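Local coordinates for protein Tox3 (Phaeosphaeria nodorum, PDB 6WES) that acts as a secreted necrotrophic effector of a wheat-pathogenic fungus, the mature beta-barrel part of a longer pro-protein, and is probably recognised through the host susceptibility gene Snn3, at residues H15-R20 against P125-V130; V29-P34 against V47-A52; T76-F81 against Q97-F102; T92-Q97 against E129-A134; P101-F106 against N121-T126. All coordinates share one frame; numbering follows the deposited sequence.

Contact 1: residues H15-R20 against P125-V130; sequences HDCRER and PTMHEV
After His15 and Asp16, the end of strand 2-16, residues 17-20 turn back on themselves, Cys17 N bonding to Arg20 O, while 126-130 run as a strand; His15 CA lies 6.7 Å from Met127 CA, no backbone-to-backbone bond crosses, and side chains span the gap. Met127 CB sits over one face of the His15 imidazole, 3.6 Å from the ring centroid in a CH-pi contact, and Pro125 CG meets the ring edge at His15 CE1. Met127 SD reaches Cys17 SG at 3.9 Å. This is packing across the interior of the beta barrel, between strands that are not sheet neighbours, beside the Cys17-Cys146 disulfide. Glu129 extends away from its strand, CG anti to the backbone N (chi1 175°), and delivers its carboxylate to the turn. Glu19 N is shared by both oxygens on their syn sides, 3.2 Å from Glu129 OE1 and 3.3 Å from Glu129 OE2. Arg18 N adds a weak bond to OE1, and OE2 also accepts from Tyr96 OH, which together fix the carboxylate's rotation.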
# COMPACT_ATOMS: atom_id res chain seq x y z
N HIS A 15 1.68 7.31 -12.90
CA HIS A 15 0.96 8.55 -12.66
C HIS A 15 1.53 9.68 -13.50
O HIS A 15 2.74 9.74 -13.78
CB HIS A 15 1.03 8.94 -11.17
CG HIS A 15 0.22 8.04 -10.30
ND1 HIS A 15 0.71 6.85 -9.80
CD2 HIS A 15 -1.07 8.11 -9.91
CE1 HIS A 15 -0.25 6.23 -9.12
NE2 HIS A 15 -1.34 6.99 -9.16
N ASP A 16 0.65 10.62 -13.84
CA ASP A 16 1.02 11.83 -14.57
C ASP A 16 0.70 13.02 -13.69
O ASP A 16 -0.42 13.15 -13.19
CB ASP A 16 0.26 11.88 -15.89
CG ASP A 16 0.60 10.72 -16.77
OD1 ASP A 16 1.80 10.38 -16.89
OD2 ASP A 16 -0.33 10.12 -17.37
N CYS A 17 1.71 13.84 -13.45
CA CYS A 17 1.59 14.95 -12.51
C CYS A 17 1.84 16.26 -13.26
O CYS A 17 2.12 16.26 -14.46
CB CYS A 17 2.56 14.76 -11.34
SG CYS A 17 2.28 13.26 -10.33
N ARG A 18 1.76 17.38 -12.53
CA ARG A 18 1.84 18.67 -13.20
C ARG A 18 3.22 18.92 -13.78
O ARG A 18 3.36 19.48 -14.87
CB ARG A 18 1.42 19.83 -12.29
CG ARG A 18 1.48 21.18 -13.02
CD ARG A 18 0.69 22.27 -12.33
NE ARG A 18 -0.71 21.88 -12.11
CZ ARG A 18 -1.60 22.66 -11.50
NH1 ARG A 18 -1.24 23.87 -11.07
NH2 ARG A 18 -2.84 22.24 -11.33
N GLU A 19 4.27 18.54 -13.05
CA GLU A 19 5.64 18.82 -13.48
C GLU A 19 6.34 17.64 -14.14
O GLU A 19 7.33 17.85 -14.84
CB GLU A 19 6.50 19.31 -12.31
CG GLU A 19 6.04 20.63 -11.74
CD GLU A 19 6.16 21.76 -12.73
OE1 GLU A 19 7.13 21.76 -13.52
OE2 GLU A 19 5.26 22.62 -12.74
N ARG A 20 5.85 16.42 -13.94
CA ARG A 20 6.50 15.23 -14.47
C ARG A 20 5.44 14.19 -14.77
O ARG A 20 4.51 14.01 -13.98
CB ARG A 20 7.49 14.63 -13.46
CG ARG A 20 8.22 13.43 -14.03
CD ARG A 20 9.31 12.98 -13.12
NE ARG A 20 10.13 14.10 -12.67
CZ ARG A 20 11.45 14.19 -12.85
NH1 ARG A 20 12.11 13.21 -13.47
NH2 ARG A 20 12.11 15.26 -12.41
N PRO A 125 -4.52 3.37 -6.78
CA PRO A 125 -3.83 4.29 -5.88
C PRO A 125 -4.05 5.73 -6.34
O PRO A 125 -4.64 5.98 -7.39
CB PRO A 125 -2.37 3.90 -6.08
CG PRO A 125 -2.30 3.53 -7.57
CD PRO A 125 -3.64 2.87 -7.87
N THR A 126 -3.59 6.67 -5.52
CA THR A 126 -3.51 8.06 -5.93
C THR A 126 -2.12 8.59 -5.65
O THR A 126 -1.45 8.15 -4.71
CB THR A 126 -4.53 8.93 -5.19
OG1 THR A 126 -4.29 8.87 -3.78
CG2 THR A 126 -5.96 8.46 -5.51
N MET A 127 -1.66 9.53 -6.47
CA MET A 127 -0.39 10.19 -6.26
C MET A 127 -0.63 11.68 -6.12
O MET A 127 -1.60 12.22 -6.67
CB MET A 127 0.60 9.94 -7.40
CG MET A 127 2.02 10.48 -7.11
SD MET A 127 3.25 10.03 -8.35
CE MET A 127 3.41 8.29 -7.89
N HIS A 128 0.24 12.32 -5.36
CA HIS A 128 0.10 13.71 -4.96
C HIS A 128 1.46 14.36 -5.10
O HIS A 128 2.48 13.74 -4.79
CB HIS A 128 -0.42 13.69 -3.50
CG HIS A 128 -1.65 12.85 -3.34
ND1 HIS A 128 -2.91 13.38 -3.43
CD2 HIS A 128 -1.81 11.51 -3.17
CE1 HIS A 128 -3.81 12.42 -3.30
NE2 HIS A 128 -3.17 11.27 -3.15
N GLU A 129 1.50 15.60 -5.61
CA GLU A 129 2.76 16.25 -5.96
C GLU A 129 2.77 17.68 -5.42
O GLU A 129 1.76 18.39 -5.50
CB GLU A 129 2.91 16.31 -7.51
CG GLU A 129 4.15 17.08 -8.05
CD GLU A 129 4.12 17.36 -9.58
OE1 GLU A 129 3.24 18.10 -10.02
OE2 GLU A 129 4.98 16.85 -10.33
N VAL A 130 3.91 18.12 -4.88
CA VAL A 130 4.13 19.53 -4.58
C VAL A 130 5.51 19.91 -5.09
O VAL A 130 6.48 19.19 -4.84
CB VAL A 130 3.95 19.85 -3.07
CG1 VAL A 130 4.80 18.95 -2.17
CG2 VAL A 130 4.16 21.35 -2.76

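Contact 2: residues V29-P34 against V47-A52; sequences VRADIP and VTWSNA
Trp49 turns one indole face to Ala31 CB and Val47 CG1, each about 4 Å above the ring plane and toward its rim, while Val29 CG2 meets the benzo edge, 3.9 Å from Trp49 CZ3. The two strands form the antiparallel beta hairpin 23-36/45-53 of the barrel. Its buried face carries Ala31 and Trp49; Phe102 of strand 92-105 packs against Val29 and Trp49 from across the barrel. Four backbone bonds close the ladder, two in the Arg30-Ser50 pair and two in the Asp32-Thr48 pair, with Ala31 and Trp49 as the non-hydrogen-bonded pair between them. Beyond Asp32, Ile33 CG1 lies alongside Val47 CG2. On the other face the Arg30 chain, extended from CG to NE, lays its guanidinium side-on against Asp32 in a two-pronged salt bridge: Arg30 NE to Asp32 OD2 is 2.8 Å, and Arg30 NH2 meets Asp32 OD1 on its syn lone pair at 2.9 Å, within 1° of the guanidinium plane. Asp32 OD2 has a second partner, a water that also joins the opposite strand: the water lies 2.6 Å from Asp32 OD2, 2.8 Å from Thr48 O and 2.7 Å from Ser50 OG.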
# COMPACT_ATOMS: atom_id res chain seq x y z
N VAL A 29 3.71 -5.19 -0.03
CA VAL A 29 3.43 -5.34 1.39
C VAL A 29 3.35 -6.81 1.75
O VAL A 29 3.15 -7.67 0.89
CB VAL A 29 2.14 -4.62 1.81
CG1 VAL A 29 2.24 -3.11 1.51
CG2 VAL A 29 0.92 -5.23 1.11
N ARG A 30 3.48 -7.09 3.05
CA ARG A 30 3.28 -8.42 3.61
C ARG A 30 2.22 -8.28 4.69
O ARG A 30 2.18 -7.26 5.40
CB ARG A 30 4.59 -8.91 4.22
CG ARG A 30 4.48 -10.22 4.99
CD ARG A 30 5.84 -10.73 5.34
NE ARG A 30 5.74 -11.76 6.36
CZ ARG A 30 6.56 -12.79 6.48
NH1 ARG A 30 7.56 -12.96 5.62
NH2 ARG A 30 6.37 -13.66 7.45
N ALA A 31 1.35 -9.28 4.81
CA ALA A 31 0.41 -9.36 5.92
C ALA A 31 0.70 -10.64 6.68
O ALA A 31 0.84 -11.72 6.08
CB ALA A 31 -1.05 -9.37 5.47
N ASP A 32 0.80 -10.54 8.00
CA ASP A 32 0.96 -11.71 8.85
C ASP A 32 -0.33 -11.88 9.64
O ASP A 32 -0.87 -10.90 10.18
CB ASP A 32 2.19 -11.57 9.77
CG ASP A 32 3.51 -11.81 9.02
OD1 ASP A 32 4.05 -12.94 9.04
OD2 ASP A 32 4.04 -10.86 8.41
N ILE A 33 -0.86 -13.10 9.65
CA ILE A 33 -2.18 -13.38 10.22
C ILE A 33 -2.13 -14.63 11.09
O ILE A 33 -2.26 -15.74 10.56
CB ILE A 33 -3.25 -13.56 9.14
CG1 ILE A 33 -3.15 -12.47 8.06
CG2 ILE A 33 -4.62 -13.57 9.81
CD1 ILE A 33 -2.57 -12.98 6.80
N PRO A 34 -1.93 -14.51 12.39
CA PRO A 34 -1.98 -15.68 13.27
C PRO A 34 -3.39 -16.24 13.34
O PRO A 34 -4.38 -15.52 13.17
CB PRO A 34 -1.57 -15.12 14.64
CG PRO A 34 -1.07 -13.71 14.40
CD PRO A 34 -1.65 -13.26 13.11
N VAL A 47 -4.17 -8.83 12.36
CA VAL A 47 -3.37 -8.72 11.14
C VAL A 47 -2.27 -7.69 11.37
O VAL A 47 -2.53 -6.59 11.88
CB VAL A 47 -4.26 -8.32 9.95
CG1 VAL A 47 -3.44 -8.06 8.71
CG2 VAL A 47 -5.31 -9.41 9.67
N THR A 48 -1.05 -8.03 10.98
CA THR A 48 0.05 -7.06 10.95
C THR A 48 0.47 -6.86 9.51
O THR A 48 0.98 -7.79 8.87
CB THR A 48 1.23 -7.58 11.77
OG1 THR A 48 0.84 -7.68 13.15
CG2 THR A 48 2.47 -6.65 11.68
N TRP A 49 0.30 -5.65 8.99
CA TRP A 49 0.83 -5.29 7.68
C TRP A 49 2.25 -4.78 7.85
O TRP A 49 2.55 -4.06 8.82
CB TRP A 49 0.00 -4.15 7.06
CG TRP A 49 -1.44 -4.47 6.76
CD1 TRP A 49 -2.52 -4.20 7.54
CD2 TRP A 49 -1.96 -5.04 5.55
NE1 TRP A 49 -3.68 -4.57 6.90
CE2 TRP A 49 -3.36 -5.09 5.68
CE3 TRP A 49 -1.36 -5.50 4.37
CZ2 TRP A 49 -4.18 -5.57 4.67
CZ3 TRP A 49 -2.19 -5.98 3.35
CH2 TRP A 49 -3.58 -6.01 3.52
N SER A 50 3.12 -5.09 6.89
CA SER A 50 4.49 -4.59 6.95
C SER A 50 5.01 -4.28 5.55
O SER A 50 4.49 -4.76 4.54
CB SER A 50 5.42 -5.56 7.67
OG SER A 50 5.46 -6.79 6.97
N ASN A 51 6.04 -3.44 5.51
CA ASN A 51 6.67 -3.06 4.25
C ASN A 51 7.42 -4.24 3.65
O ASN A 51 8.18 -4.93 4.35
CB ASN A 51 7.69 -1.95 4.53
CG ASN A 51 8.45 -1.54 3.27
OD1 ASN A 51 7.87 -1.43 2.20
ND2 ASN A 51 9.74 -1.29 3.42
N ALA A 52 7.22 -4.48 2.36
CA ALA A 52 8.14 -5.29 1.57
C ALA A 52 8.90 -4.46 0.54
O ALA A 52 10.07 -4.76 0.28
CB ALA A 52 7.40 -6.46 0.89
O HOH W 1 3.65 -8.31 8.35

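Contact 3: residues T76-F81 against Q97-F102; sequences TAIHDF and QLRQPF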
# COMPACT_ATOMS: atom_id res chain seq x y z
N THR A 76 -4.01 1.50 3.77
CA THR A 76 -3.36 2.32 2.75
C THR A 76 -1.87 2.37 3.03
O THR A 76 -1.45 2.75 4.14
CB THR A 76 -3.96 3.73 2.75
OG1 THR A 76 -5.36 3.64 2.43
CG2 THR A 76 -3.24 4.64 1.74
N ALA A 77 -1.05 1.98 2.06
CA ALA A 77 0.40 2.12 2.15
C ALA A 77 0.81 3.47 1.60
O ALA A 77 0.34 3.87 0.52
CB ALA A 77 1.06 1.00 1.34
N ILE A 78 1.68 4.17 2.30
CA ILE A 78 2.12 5.51 1.92
C ILE A 78 3.59 5.45 1.54
O ILE A 78 4.41 4.92 2.30
CB ILE A 78 1.94 6.49 3.09
CG1 ILE A 78 0.54 6.46 3.67
CG2 ILE A 78 2.34 7.91 2.66
CD1 ILE A 78 -0.50 7.06 2.75
N HIS A 79 3.94 6.01 0.38
CA HIS A 79 5.29 6.04 -0.15
C HIS A 79 5.62 7.48 -0.51
O HIS A 79 4.89 8.10 -1.29
CB HIS A 79 5.36 5.15 -1.41
CG HIS A 79 6.63 5.27 -2.19
ND1 HIS A 79 7.88 5.24 -1.61
CD2 HIS A 79 6.83 5.39 -3.52
CE1 HIS A 79 8.80 5.35 -2.55
NE2 HIS A 79 8.19 5.44 -3.72
N ASP A 80 6.69 8.03 0.06
CA ASP A 80 7.15 9.39 -0.24
C ASP A 80 8.46 9.35 -1.02
O ASP A 80 9.34 8.54 -0.72
CB ASP A 80 7.38 10.17 1.07
CG ASP A 80 6.15 10.18 1.97
OD1 ASP A 80 5.08 10.58 1.47
OD2 ASP A 80 6.24 9.78 3.16
N PHE A 81 8.60 10.20 -2.04
CA PHE A 81 9.86 10.27 -2.78
C PHE A 81 9.98 11.65 -3.41
O PHE A 81 9.00 12.36 -3.56
CB PHE A 81 9.99 9.16 -3.84
CG PHE A 81 8.90 9.17 -4.88
CD1 PHE A 81 7.65 8.65 -4.60
CD2 PHE A 81 9.13 9.70 -6.14
CE1 PHE A 81 6.64 8.66 -5.55
CE2 PHE A 81 8.12 9.73 -7.10
CZ PHE A 81 6.89 9.20 -6.80
N GLN A 97 3.84 11.87 -3.05
CA GLN A 97 3.33 10.89 -2.11
C GLN A 97 2.34 9.98 -2.83
O GLN A 97 1.35 10.46 -3.41
CB GLN A 97 2.63 11.59 -0.97
CG GLN A 97 2.14 10.62 0.09
CD GLN A 97 1.70 11.35 1.33
OE1 GLN A 97 0.52 11.64 1.50
NE2 GLN A 97 2.66 11.66 2.20
N LEU A 98 2.63 8.69 -2.81
CA LEU A 98 1.78 7.66 -3.41
C LEU A 98 1.00 6.98 -2.30
O LEU A 98 1.58 6.60 -1.27
CB LEU A 98 2.67 6.65 -4.12
CG LEU A 98 1.97 5.42 -4.71
CD1 LEU A 98 0.90 5.85 -5.74
CD2 LEU A 98 3.02 4.56 -5.35
N ARG A 99 -0.31 6.90 -2.47
CA ARG A 99 -1.20 6.30 -1.48
C ARG A 99 -1.83 5.07 -2.13
O ARG A 99 -2.67 5.19 -3.03
CB ARG A 99 -2.25 7.32 -1.05
CG ARG A 99 -1.62 8.58 -0.46
CD ARG A 99 -2.64 9.62 -0.05
NE ARG A 99 -1.96 10.87 0.28
CZ ARG A 99 -2.55 12.07 0.27
NH1 ARG A 99 -3.85 12.17 -0.00
NH2 ARG A 99 -1.84 13.14 0.57
N GLN A 100 -1.41 3.89 -1.70
CA GLN A 100 -1.75 2.64 -2.38
C GLN A 100 -2.56 1.74 -1.45
O GLN A 100 -2.00 1.20 -0.47
CB GLN A 100 -0.45 1.96 -2.80
CG GLN A 100 -0.60 0.57 -3.42
CD GLN A 100 -1.41 0.60 -4.69
OE1 GLN A 100 -0.92 1.06 -5.73
NE2 GLN A 100 -2.65 0.12 -4.64
N PRO A 101 -3.85 1.54 -1.69
CA PRO A 101 -4.64 0.63 -0.85
C PRO A 101 -4.33 -0.83 -1.14
O PRO A 101 -3.96 -1.20 -2.26
CB PRO A 101 -6.09 0.93 -1.24
CG PRO A 101 -6.06 2.18 -2.05
CD PRO A 101 -4.68 2.27 -2.67
N PHE A 102 -4.49 -1.66 -0.11
CA PHE A 102 -4.48 -3.12 -0.23
C PHE A 102 -5.59 -3.68 0.64
O PHE A 102 -5.89 -3.14 1.70
CB PHE A 102 -3.16 -3.74 0.26
CG PHE A 102 -1.96 -3.40 -0.58
CD1 PHE A 102 -1.68 -4.14 -1.71
CD2 PHE A 102 -1.12 -2.33 -0.24
CE1 PHE A 102 -0.59 -3.85 -2.51
CE2 PHE A 102 -0.00 -2.01 -1.03
CZ PHE A 102 0.25 -2.78 -2.16
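Gln97 swings CG away from its backbone N (chi1 -177°) and continues extended, which brings it alongside Asp80, whose own CG lies beside the backbone N (chi1 -55°); both side chains point the same way. Gln97 NE2 gives Asp80 OD1 a bond of 2.7 Å, 164° at the hydrogen, which lies in the amide plane and on the syn side of the carboxylate. The other end of the amide is gripped as well: Arg99, two residues along the same strand, turns NE and NH2 on Gln97 OE1, each at 2.9 Å. The amide is therefore held at both ends and its flip state is fixed, making a chain from carboxylate to guanidinium. Ile78 packs beside this chain, its CG2 3.7 Å from Gln97 CG and its CD1 3.7 Å from Arg99 CG. On the face of Ala77, His79, Leu98 and Gln100, Ala77 CB meets the edge of the Phe102 ring in its plane, 4.0 Å from Phe102 CE2. The His79 imidazole bonds to Arg25, and Gln100 NE2 to Pro101 O and Gln123 O. Paired backbone bonds at Ala77-Gln100 and His79-Leu98 mark a regular antiparallel ladder, the body of the long beta hairpin 72-85/92-105 in the barrel wall.

Contact 4: residues T92-Q97 against E129-A134; sequences TRCLYQ and EVCIRA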
# COMPACT_ATOMS: atom_id res chain seq x y z
N THR A 92 13.84 22.78 -10.16
CA THR A 92 12.50 22.46 -9.68
C THR A 92 12.60 21.19 -8.86
O THR A 92 13.04 20.15 -9.36
CB THR A 92 11.54 22.24 -10.85
OG1 THR A 92 11.52 23.42 -11.65
CG2 THR A 92 10.13 21.95 -10.33
N ARG A 93 12.21 21.26 -7.60
CA ARG A 93 12.25 20.10 -6.72
C ARG A 93 10.83 19.75 -6.32
O ARG A 93 10.06 20.62 -5.88
CB ARG A 93 13.09 20.38 -5.49
CG ARG A 93 14.50 20.84 -5.85
CD ARG A 93 15.46 20.69 -4.69
NE ARG A 93 15.64 19.29 -4.33
CZ ARG A 93 16.49 18.87 -3.39
NH1 ARG A 93 17.23 19.76 -2.73
NH2 ARG A 93 16.59 17.58 -3.12
N CYS A 94 10.48 18.48 -6.48
CA CYS A 94 9.11 18.03 -6.25
C CYS A 94 9.10 16.89 -5.26
O CYS A 94 9.86 15.94 -5.39
CB CYS A 94 8.48 17.54 -7.56
SG CYS A 94 8.36 18.83 -8.84
N LEU A 95 8.17 16.96 -4.32
CA LEU A 95 7.91 15.86 -3.40
C LEU A 95 6.63 15.17 -3.84
O LEU A 95 5.63 15.83 -4.14
CB LEU A 95 7.73 16.40 -1.98
CG LEU A 95 7.46 15.30 -0.97
CD1 LEU A 95 8.62 14.34 -0.82
CD2 LEU A 95 7.10 15.91 0.37
N TYR A 96 6.66 13.85 -3.88
CA TYR A 96 5.54 13.02 -4.30
C TYR A 96 5.14 12.11 -3.17
O TYR A 96 5.99 11.62 -2.42
CB TYR A 96 5.94 12.14 -5.48
CG TYR A 96 6.24 12.97 -6.67
CD1 TYR A 96 5.24 13.33 -7.56
CD2 TYR A 96 7.54 13.41 -6.89
CE1 TYR A 96 5.52 14.14 -8.65
CE2 TYR A 96 7.83 14.22 -7.95
CZ TYR A 96 6.81 14.58 -8.82
OH TYR A 96 7.11 15.40 -9.88
N GLN A 97 3.84 11.87 -3.05
CA GLN A 97 3.33 10.89 -2.11
C GLN A 97 2.34 9.98 -2.83
O GLN A 97 1.35 10.46 -3.41
CB GLN A 97 2.63 11.59 -0.97
CG GLN A 97 2.14 10.62 0.09
CD GLN A 97 1.70 11.35 1.33
OE1 GLN A 97 0.52 11.64 1.50
NE2 GLN A 97 2.66 11.66 2.20
N GLU A 129 1.50 15.60 -5.61
CA GLU A 129 2.76 16.25 -5.96
C GLU A 129 2.77 17.68 -5.42
O GLU A 129 1.76 18.39 -5.50
CB GLU A 129 2.91 16.31 -7.51
CG GLU A 129 4.15 17.08 -8.05
CD GLU A 129 4.12 17.36 -9.58
OE1 GLU A 129 3.24 18.10 -10.02
OE2 GLU A 129 4.98 16.85 -10.33
N VAL A 130 3.91 18.12 -4.88
CA VAL A 130 4.13 19.53 -4.58
C VAL A 130 5.51 19.91 -5.09
O VAL A 130 6.48 19.19 -4.84
CB VAL A 130 3.95 19.85 -3.07
CG1 VAL A 130 4.80 18.95 -2.17
CG2 VAL A 130 4.16 21.35 -2.76
N CYS A 131 5.60 21.00 -5.84
CA CYS A 131 6.87 21.41 -6.44
C CYS A 131 7.21 22.85 -6.10
O CYS A 131 6.33 23.70 -5.95
CB CYS A 131 6.86 21.32 -7.97
SG CYS A 131 6.53 19.69 -8.57
N ILE A 132 8.51 23.13 -6.00
CA ILE A 132 9.01 24.48 -5.81
C ILE A 132 10.27 24.66 -6.65
O ILE A 132 11.03 23.72 -6.88
CB ILE A 132 9.28 24.78 -4.31
CG1 ILE A 132 9.69 26.24 -4.11
CG2 ILE A 132 10.37 23.89 -3.76
CD1 ILE A 132 9.63 26.67 -2.65
N ARG A 133 10.50 25.90 -7.10
CA ARG A 133 11.79 26.25 -7.69
C ARG A 133 12.67 26.73 -6.54
O ARG A 133 12.59 27.88 -6.11
CB ARG A 133 11.60 27.35 -8.73
CG ARG A 133 10.99 26.91 -10.03
CD ARG A 133 12.06 26.49 -11.03
NE ARG A 133 13.27 27.29 -10.91
CZ ARG A 133 13.66 28.22 -11.78
NH1 ARG A 133 12.93 28.48 -12.86
NH2 ARG A 133 14.79 28.89 -11.58
N ALA A 134 13.51 25.83 -6.02
CA ALA A 134 14.31 26.12 -4.84
C ALA A 134 15.38 25.04 -4.69
O ALA A 134 15.34 24.00 -5.34
CB ALA A 134 13.44 26.18 -3.58
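Glu129 OE2 accepts from Tyr96 OH at 2.6 Å through its anti lone pair, on the side away from the other oxygen. The two side chains run alongside each other in the same direction, with Glu129 CG 3.3 Å from Tyr96 CE1 and the carboxylate plane turned 53° from the ring. On the same face the Cys94-Cys131 disulfide staples a non-hydrogen-bonded pair, where the CA atoms come to 4.1 Å; both sulfurs stand beside their backbone N (chi1 near -60°), and the S-S torsion is 111°. Two hydrogen-bonded pairs, Arg93-Ile132 and Leu95-Val130, hold the antiparallel backbones around this covalent rung. On their face, Leu95 CB touches Val130 CG1 at 3.9 Å. The Arg93 aliphatic chain passes Ala134, its CG 3.3 Å from Ala134 O, and its guanidinium bonds to Asp135 O. Strand 92-97 is flanked on its other edge by strand 72-85, whose Phe81 ring meets Tyr96, while strand 129-133 is followed in the sheet by strand 144-153; Arg20 of the turn after strand 2-16 packs on Tyr96.

Contact 5: residues P101-F106 against N121-T126; sequences PFTLGF and NPQRPT
Gln123 reaches from the loop to strand 101-105, and its side chain runs past Pro101 to end at Thr103. Its CB starts 3.8 Å from Pro101 O and close to Pro101 CB. CG lies beside the backbone N (chi1 -77°), and the chain continues extended, which carries the amide past the proline ring: CD stands 4.0 Å from Pro101 CB, and NE2 is equally near that atom. At the tip, OE1 accepts from Thr103 OG1 at 2.6 Å. The hydroxyl approaches from above the amide plane, 35° out of it and not on a lone pair, and the two side chains meet at about a right angle. Thr103 OG1 has a second hydrogen-bond partner in Thr74 OG1, linking the glutamine to the next strand of the sheet. A water bridges the two backbones, donating to Pro101 O at 2.9 Å and accepting from Gln123 N at 3.0 Å. Farther along the loop, Arg124 O lies 3.5 Å from Pro101 CD, and Pro125 CA packs on the same carbon. This is an irregular segment that touches the strand at Pro101 to Thr103, joined by one side-chain bond, one water and proline packing. It leads into strand 126-133, which pairs with strand 92-105, and strand 72-85 borders 92-105 on its other side; Tyr151 of strand 144-153 packs on Pro122, Arg124 and Pro125.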
# COMPACT_ATOMS: atom_id res chain seq x y z
N PRO A 101 -3.85 1.54 -1.69
CA PRO A 101 -4.64 0.63 -0.85
C PRO A 101 -4.33 -0.83 -1.14
O PRO A 101 -3.96 -1.20 -2.26
CB PRO A 101 -6.09 0.93 -1.24
CG PRO A 101 -6.06 2.18 -2.05
CD PRO A 101 -4.68 2.27 -2.67
N PHE A 102 -4.49 -1.66 -0.11
CA PHE A 102 -4.48 -3.12 -0.23
C PHE A 102 -5.59 -3.68 0.64
O PHE A 102 -5.89 -3.14 1.70
CB PHE A 102 -3.16 -3.74 0.26
CG PHE A 102 -1.96 -3.40 -0.58
CD1 PHE A 102 -1.68 -4.14 -1.71
CD2 PHE A 102 -1.12 -2.33 -0.24
CE1 PHE A 102 -0.59 -3.85 -2.51
CE2 PHE A 102 -0.00 -2.01 -1.03
CZ PHE A 102 0.25 -2.78 -2.16
N THR A 103 -6.22 -4.76 0.17
CA THR A 103 -7.30 -5.40 0.90
C THR A 103 -7.00 -6.88 1.02
O THR A 103 -6.61 -7.51 0.04
CB THR A 103 -8.65 -5.19 0.22
OG1 THR A 103 -8.95 -3.78 0.22
CG2 THR A 103 -9.78 -5.96 0.92
N LEU A 104 -7.18 -7.40 2.22
CA LEU A 104 -7.07 -8.82 2.52
C LEU A 104 -8.49 -9.35 2.68
O LEU A 104 -9.23 -8.85 3.53
CB LEU A 104 -6.29 -8.93 3.83
CG LEU A 104 -5.92 -10.26 4.44
CD1 LEU A 104 -5.01 -11.04 3.53
CD2 LEU A 104 -5.27 -9.99 5.78
N GLY A 105 -8.86 -10.34 1.87
CA GLY A 105 -10.19 -10.93 1.91
C GLY A 105 -10.15 -12.32 2.52
O GLY A 105 -9.24 -13.10 2.22
N PHE A 106 -11.16 -12.64 3.33
CA PHE A 106 -11.27 -13.94 3.97
C PHE A 106 -12.53 -14.68 3.52
O PHE A 106 -13.55 -14.07 3.15
CB PHE A 106 -11.37 -13.79 5.50
CG PHE A 106 -10.16 -13.15 6.11
CD1 PHE A 106 -9.04 -13.92 6.41
CD2 PHE A 106 -10.12 -11.79 6.36
CE1 PHE A 106 -7.91 -13.35 6.94
CE2 PHE A 106 -8.97 -11.21 6.94
CZ PHE A 106 -7.86 -12.00 7.21
N ASN A 121 -7.44 -8.27 -5.72
CA ASN A 121 -7.45 -7.48 -6.94
C ASN A 121 -6.65 -6.21 -6.71
O ASN A 121 -6.70 -5.65 -5.62
CB ASN A 121 -8.89 -7.09 -7.30
CG ASN A 121 -9.77 -8.31 -7.55
OD1 ASN A 121 -9.56 -9.06 -8.51
ND2 ASN A 121 -10.73 -8.54 -6.65
N PRO A 122 -5.91 -5.74 -7.71
CA PRO A 122 -5.21 -4.46 -7.57
C PRO A 122 -6.22 -3.37 -7.29
O PRO A 122 -7.32 -3.35 -7.86
CB PRO A 122 -4.55 -4.26 -8.93
CG PRO A 122 -4.50 -5.66 -9.53
CD PRO A 122 -5.72 -6.36 -9.03
N GLN A 123 -5.87 -2.47 -6.38
CA GLN A 123 -6.72 -1.34 -6.05
C GLN A 123 -6.08 -0.07 -6.56
O GLN A 123 -4.85 0.08 -6.57
CB GLN A 123 -6.96 -1.26 -4.56
CG GLN A 123 -8.00 -2.29 -4.10
CD GLN A 123 -8.38 -2.06 -2.66
OE1 GLN A 123 -7.79 -2.67 -1.77
NE2 GLN A 123 -9.33 -1.17 -2.42
N ARG A 124 -6.93 0.85 -7.00
CA ARG A 124 -6.46 2.10 -7.60
C ARG A 124 -5.77 2.97 -6.56
O ARG A 124 -6.37 3.31 -5.53
CB ARG A 124 -7.66 2.85 -8.17
CG ARG A 124 -7.31 4.14 -8.93
CD ARG A 124 -8.59 4.83 -9.49
NE ARG A 124 -8.29 6.09 -10.17
CZ ARG A 124 -9.08 6.66 -11.08
NH1 ARG A 124 -10.22 6.08 -11.43
NH2 ARG A 124 -8.72 7.80 -11.65
N PRO A 125 -4.52 3.37 -6.78
CA PRO A 125 -3.83 4.29 -5.88
C PRO A 125 -4.05 5.73 -6.34
O PRO A 125 -4.64 5.98 -7.39
CB PRO A 125 -2.37 3.90 -6.08
CG PRO A 125 -2.30 3.53 -7.57
CD PRO A 125 -3.64 2.87 -7.87
N THR A 126 -3.59 6.67 -5.52
CA THR A 126 -3.51 8.06 -5.93
C THR A 126 -2.12 8.59 -5.65
O THR A 126 -1.45 8.15 -4.71
CB THR A 126 -4.53 8.93 -5.19
OG1 THR A 126 -4.29 8.87 -3.78
CG2 THR A 126 -5.96 8.46 -5.51
O HOH W 2 -3.64 -3.10 -4.44

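All five contacts involve strands of one antiparallel sheet that closes into a barrel. Contact 2, within hairpin 23-36/45-53, closes before contact 3 opens, and the loop closed by contact 1 encloses both. Strand 92-105 is the common thread, serving contacts 4, 3 and 5 in turn, with Gln97 shared by 4 and 3, and Pro101 and Phe102 by 3 and 5. Contacts 1 and 4 share Glu129 and Val130, their centres about 10 Å apart. Contact 2 lies about 27 Å from contact 1 and 31 Å from contact 4, centre to centre. The disulfides at Cys17 and at Cys94-Cys131 lie in contacts 1 and 4, at one end of the molecule, consistent with their bracing it; apolar packing on Phe102 and Leu104 joins contact 2 to contacts 3 and 5.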